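PDB 1WZ8: enoyl-CoA hydratase, which probably catalyses the reversible addition of water across the double bond of 2-enoyl-CoA thioesters and belongs to the crotonase family. Local coordinates for residues Ala57-Gly62 with Lys198-Ala203. Residues are numbered along the deposited sequence; the frame is centred on the assembly and turned at random.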
ATOM      1  N   ALA A  57       6.426 -21.511  22.212  1.00 12.56           N
ATOM      2  CA  ALA A  57       5.846 -20.236  22.623  1.00 12.69           C
ATOM      3  C   ALA A  57       6.813 -19.528  23.561  1.00 13.12           C
ATOM      4  O   ALA A  57       7.519 -20.175  24.337  1.00 14.97           O
ATOM      5  CB  ALA A  57       4.505 -20.453  23.324  1.00 13.23           C
ATOM      6  N   VAL A  58       6.855 -18.203  23.473  1.00 12.29           N
ATOM      7  CA  VAL A  58       7.722 -17.405  24.330  1.00 11.23           C
ATOM      8  C   VAL A  58       6.869 -16.594  25.301  1.00 12.19           C
ATOM      9  O   VAL A  58       5.850 -16.014  24.920  1.00 11.85           O
ATOM     10  CB  VAL A  58       8.601 -16.449  23.496  1.00 12.18           C
ATOM     11  CG1 VAL A  58       9.327 -15.461  24.406  1.00 12.33           C
ATOM     12  CG2 VAL A  58       9.612 -17.259  22.690  1.00 12.14           C
ATOM     13  N   LEU A  59       7.284 -16.576  26.562  1.00 10.68           N
ATOM     14  CA  LEU A  59       6.571 -15.839  27.594  1.00 11.76           C
ATOM     15  C   LEU A  59       7.506 -14.772  28.144  1.00 11.26           C
ATOM     16  O   LEU A  59       8.597 -15.082  28.613  1.00 13.46           O
ATOM     17  CB  LEU A  59       6.135 -16.785  28.719  1.00 12.23           C
ATOM     18  CG  LEU A  59       5.462 -16.148  29.941  1.00 12.46           C
ATOM     19  CD1 LEU A  59       4.234 -15.356  29.504  1.00 14.47           C
ATOM     20  CD2 LEU A  59       5.075 -17.240  30.940  1.00 14.74           C
ATOM     21  N   LEU A  60       7.075 -13.517  28.080  1.00  9.61           N
ATOM     22  CA  LEU A  60       7.886 -12.410  28.569  1.00 10.92           C
ATOM     23  C   LEU A  60       7.372 -11.912  29.907  1.00 11.80           C
ATOM     24  O   LEU A  60       6.166 -11.736  30.091  1.00 10.14           O
ATOM     25  CB  LEU A  60       7.867 -11.258  27.564  1.00 12.27           C
ATOM     26  CG  LEU A  60       8.451 -11.554  26.182  1.00 15.11           C
ATOM     27  CD1 LEU A  60       8.217 -10.356  25.261  1.00 12.62           C
ATOM     28  CD2 LEU A  60       9.942 -11.864  26.309  1.00 15.07           C
ATOM     29  N   ARG A  61       8.289 -11.684  30.841  1.00 11.70           N
ATOM     30  CA  ARG A  61       7.913 -11.196  32.159  1.00 13.61           C
ATOM     31  C   ARG A  61       9.061 -10.383  32.734  1.00 14.43           C
ATOM     32  O   ARG A  61      10.230 -10.697  32.506  1.00 12.31           O
ATOM     33  CB  ARG A  61       7.600 -12.361  33.103  1.00 16.59           C
ATOM     34  CG  ARG A  61       7.047 -11.924  34.453  1.00 18.72           C
ATOM     35  CD  ARG A  61       6.940 -13.082  35.446  1.00 20.60           C
ATOM     36  NE  ARG A  61       6.119 -12.720  36.603  1.00 23.01           N
ATOM     37  CZ  ARG A  61       5.846 -13.536  37.618  1.00 23.08           C
ATOM     38  NH1 ARG A  61       6.332 -14.771  37.630  1.00 25.02           N
ATOM     39  NH2 ARG A  61       5.081 -13.121  38.617  1.00 23.04           N
ATOM     40  N   GLY A  62       8.721  -9.327  33.465  1.00 14.44           N
ATOM     41  CA  GLY A  62       9.743  -8.503  34.082  1.00 16.49           C
ATOM     42  C   GLY A  62       9.970  -9.039  35.478  1.00 18.31           C
ATOM     43  O   GLY A  62       9.052  -9.588  36.085  1.00 19.02           O
ATOM     44  N   LYS A 198      -2.359 -16.328  34.328  1.00 13.80           N
ATOM     45  CA  LYS A 198      -3.145 -16.383  33.096  1.00 13.15           C
ATOM     46  C   LYS A 198      -2.235 -16.333  31.873  1.00 12.12           C
ATOM     47  O   LYS A 198      -2.474 -17.023  30.886  1.00  9.89           O
ATOM     48  CB  LYS A 198      -4.136 -15.214  33.044  1.00 14.37           C
ATOM     49  CG  LYS A 198      -5.028 -15.188  31.804  1.00 15.38           C
ATOM     50  CD  LYS A 198      -5.966 -16.397  31.755  1.00 20.16           C
ATOM     51  CE  LYS A 198      -6.901 -16.337  30.553  1.00 20.62           C
ATOM     52  NZ  LYS A 198      -7.856 -17.487  30.518  1.00 22.74           N
ATOM     53  N   ALA A 199      -1.195 -15.509  31.934  1.00 11.05           N
ATOM     54  CA  ALA A 199      -0.274 -15.408  30.808  1.00 11.53           C
ATOM     55  C   ALA A 199       0.387 -16.761  30.551  1.00 12.41           C
ATOM     56  O   ALA A 199       0.539 -17.185  29.406  1.00 13.33           O
ATOM     57  CB  ALA A 199       0.784 -14.346  31.085  1.00  9.92           C
ATOM     58  N   LEU A 200       0.779 -17.442  31.622  1.00 13.76           N
ATOM     59  CA  LEU A 200       1.412 -18.750  31.491  1.00 13.33           C
ATOM     60  C   LEU A 200       0.419 -19.750  30.895  1.00 13.36           C
ATOM     61  O   LEU A 200       0.778 -20.571  30.050  1.00 13.54           O
ATOM     62  CB  LEU A 200       1.902 -19.240  32.862  1.00 14.76           C
ATOM     63  CG  LEU A 200       2.573 -20.616  32.871  1.00 15.29           C
ATOM     64  CD1 LEU A 200       3.749 -20.620  31.901  1.00 15.14           C
ATOM     65  CD2 LEU A 200       3.023 -20.960  34.283  1.00 17.07           C
ATOM     66  N   GLU A 201      -0.833 -19.672  31.332  1.00 12.31           N
ATOM     67  CA  GLU A 201      -1.877 -20.559  30.827  1.00 13.35           C
ATOM     68  C   GLU A 201      -2.036 -20.364  29.314  1.00 12.11           C
ATOM     69  O   GLU A 201      -2.184 -21.330  28.548  1.00 10.23           O
ATOM     70  CB  GLU A 201      -3.200 -20.249  31.530  1.00 16.69           C
ATOM     71  CG  GLU A 201      -4.370 -21.109  31.070  1.00 21.20           C
ATOM     72  CD  GLU A 201      -5.702 -20.596  31.589  1.00 27.32           C
ATOM     73  OE1 GLU A 201      -5.851 -20.448  32.822  1.00 29.01           O
ATOM     74  OE2 GLU A 201      -6.600 -20.338  30.759  1.00 30.76           O
ATOM     75  N   VAL A 202      -2.015 -19.105  28.891  1.00 11.98           N
ATOM     76  CA  VAL A 202      -2.140 -18.774  27.478  1.00 12.50           C
ATOM     77  C   VAL A 202      -0.943 -19.339  26.720  1.00 12.10           C
ATOM     78  O   VAL A 202      -1.094 -19.979  25.676  1.00 11.27           O
ATOM     79  CB  VAL A 202      -2.204 -17.238  27.274  1.00 11.02           C
ATOM     80  CG1 VAL A 202      -2.184 -16.905  25.788  1.00 12.14           C
ATOM     81  CG2 VAL A 202      -3.474 -16.684  27.914  1.00 12.98           C
ATOM     82  N   ALA A 203       0.251 -19.107  27.254  1.00 13.63           N
ATOM     83  CA  ALA A 203       1.468 -19.593  26.613  1.00 14.35           C
ATOM     84  C   ALA A 203       1.450 -21.110  26.496  1.00 14.41           C
ATOM     85  O   ALA A 203       1.808 -21.663  25.456  1.00 13.51           O
ATOM     86  CB  ALA A 203       2.692 -19.144  27.401  1.00 13.89           C
TER
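Leu59 lays its forked end over Ala199 and Leu200 of the helix, and each prong meets a different residue. CD1 lies against the methyl of Ala199, 3.9 Å from its CB, while CD2 reaches Leu200, coming to 3.8 Å from CD1 of that residue. The stem is engaged more loosely, with Leu59 CB 4.4 Å from Ala203 CB. With CG of Leu59 anti to the backbone N (chi1 175°), the fork is sent along the strand, past Ala203, to Ala199 and Leu200, and CB is left facing Ala203. The two leucine side chains cross at about a right angle, with CD2 of Leu59 against CD1 of Leu200 and also close to its CA.

Two residues earlier on the strand, Ala57 points the same way, and its CB approaches the carbonyl O of Ala203 at 3.6 Å. Ala199 and Ala203, one turn apart and joined by the backbone bond from Ala203 N to Ala199 O, both direct their methyls at the strand. Such small residues are consistent with segment axes that pass 8.8 Å apart; these run nearly antiparallel, at 167°. No hydrogen bond links the two segments, and the touching residues are all buried, so the contact rests mainly on apolar packing.

Neighbouring strands extend the same interface: Ala203 also rests on Val21, Ala199 on Ala110 and Val130, and Leu59 on Val108. Val202 rests on Val108 and Ile128 and also meets Leu171 of a neighbouring subunit. Here, a principle of layered proteins is worked out in miniature: a helix lies along one face of a beta-sheet, nearly antiparallel to a central strand, as part of the alpha/beta core of the crotonase fold.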